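Local atomic coordinates of Cyclase/dehydrase (Mycobacterium smegmatis str. MC2 155, PDB entry 5Z8O), a protein that is of unknown function but belongs to the START superfamily of helix-grip proteins, and so probably binds a lipid or other hydrophobic ligand. Residues 15-18 / 19-23. Sequence-based numbering, arbitrary orientation.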
loop_
_atom_site.group_PDB
_atom_site.type_symbol
_atom_site.label_atom_id
_atom_site.label_comp_id
_atom_site.label_asym_id
_atom_site.label_seq_id
_atom_site.Cartn_x
_atom_site.Cartn_y
_atom_site.Cartn_z
ATOM N N GLU B 15 11.880 22.971 -15.006
ATOM C CA GLU B 15 12.605 22.315 -13.924
ATOM C C GLU B 15 11.853 22.439 -12.606
ATOM O O GLU B 15 11.865 21.511 -11.790
ATOM C CB GLU B 15 13.999 22.928 -13.798
ATOM C CG GLU B 15 15.017 22.064 -13.075
ATOM C CD GLU B 15 16.067 22.893 -12.355
ATOM O OE1 GLU B 15 16.082 24.130 -12.543
ATOM O OE2 GLU B 15 16.882 22.309 -11.611
ATOM N N THR B 16 11.187 23.573 -12.387
ATOM C CA THR B 16 10.382 23.742 -11.182
ATOM C C THR B 16 9.162 22.825 -11.197
ATOM O O THR B 16 8.850 22.175 -10.193
ATOM C CB THR B 16 9.958 25.206 -11.039
ATOM O OG1 THR B 16 11.121 26.031 -10.907
ATOM C CG2 THR B 16 9.066 25.397 -9.820
ATOM N N ILE B 17 8.458 22.756 -12.332
ATOM C CA ILE B 17 7.275 21.904 -12.424
ATOM C C ILE B 17 7.662 20.436 -12.330
ATOM O O ILE B 17 7.006 19.651 -11.633
ATOM C CB ILE B 17 6.501 22.204 -13.718
ATOM C CG1 ILE B 17 6.012 23.646 -13.698
ATOM C CG2 ILE B 17 5.330 21.248 -13.875
ATOM C CD1 ILE B 17 5.176 23.961 -12.498
ATOM N N THR B 18 8.744 20.048 -13.014
ATOM C CA THR B 18 9.228 18.674 -12.931
ATOM C C THR B 18 9.583 18.300 -11.496
ATOM O O THR B 18 9.262 17.202 -11.040
ATOM C CB THR B 18 10.447 18.484 -13.842
ATOM O OG1 THR B 18 10.068 18.632 -15.220
ATOM C CG2 THR B 18 11.076 17.111 -13.620
ATOM N N SER B 19 10.199 19.219 -10.753
ATOM C CA SER B 19 10.555 18.927 -9.368
ATOM C C SER B 19 9.318 18.793 -8.485
ATOM O O SER B 19 9.283 17.952 -7.580
ATOM C CB SER B 19 11.495 20.012 -8.833
ATOM O OG SER B 19 10.837 21.265 -8.684
ATOM N N ILE B 20 8.297 19.618 -8.722
ATOM C CA ILE B 20 7.089 19.542 -7.907
ATOM C C ILE B 20 6.343 18.242 -8.171
ATOM O O ILE B 20 5.970 17.519 -7.239
ATOM C CB ILE B 20 6.186 20.760 -8.163
ATOM C CG1 ILE B 20 6.878 22.060 -7.754
ATOM C CG2 ILE B 20 4.874 20.597 -7.425
ATOM C CD1 ILE B 20 6.108 23.305 -8.178
ATOM N N VAL B 21 6.121 17.923 -9.448
ATOM C CA VAL B 21 5.378 16.720 -9.811
ATOM C C VAL B 21 6.148 15.459 -9.431
ATOM O O VAL B 21 5.544 14.443 -9.067
ATOM C CB VAL B 21 5.036 16.752 -11.313
ATOM C CG1 VAL B 21 4.324 15.475 -11.736
ATOM C CG2 VAL B 21 4.180 17.965 -11.632
ATOM N N SER B 22 7.482 15.497 -9.494
ATOM C CA SER B 22 8.282 14.321 -9.168
ATOM C C SER B 22 8.471 14.128 -7.669
ATOM O O SER B 22 8.807 13.018 -7.238
ATOM C CB SER B 22 9.655 14.412 -9.835
ATOM O OG SER B 22 10.429 15.448 -9.259
ATOM N N ASP B 23 8.276 15.177 -6.871
ATOM C CA ASP B 23 8.449 15.108 -5.420
ATOM C C ASP B 23 7.191 14.496 -4.812
ATOM O O ASP B 23 6.358 15.173 -4.204
ATOM C CB ASP B 23 8.724 16.489 -4.845
ATOM C CG ASP B 23 9.242 16.436 -3.426
ATOM O OD1 ASP B 23 9.271 15.334 -2.836
ATOM O OD2 ASP B 23 9.596 17.506 -2.892
#
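Ile20 lies alongside Thr16, one turn further along helix 14-22, its CD1 4.0 Å from Thr16 CG2 and the two side chains running in the same direction. This short helix belongs to the helix-grip fold of the START superfamily, in which an antiparallel sheet curves around the long C-terminal helix, here 119-144. Ile17 and Val21 slant across each other on the buried side, where CG2 of Ile17 comes within 4.1 Å of CG2 of Val21. Beyond the segments, Ile17 and Ile20 pack against helix 119-144 at Val141 and Leu137, while Val21 meets Phe93 of strand 86-97, so the apolar side chains join the short helix to both layers.

Backbone i to i+4 bonds run from Ser19 N to Glu15 O through to Ser22 N to Thr18 O, the latter 2.9 Å long near the C-terminal end of helix 14-22; that from Val21 N to Ile17 O has an N-H...O angle of 175°. Ser19 adds a hydroxyl bond to this ladder. Its OG, set between its own backbone N and carbonyl carbon (chi1 69°), turns back to Thr16 O at 2.7 Å, on the same face of that carbonyl as Ile20 N.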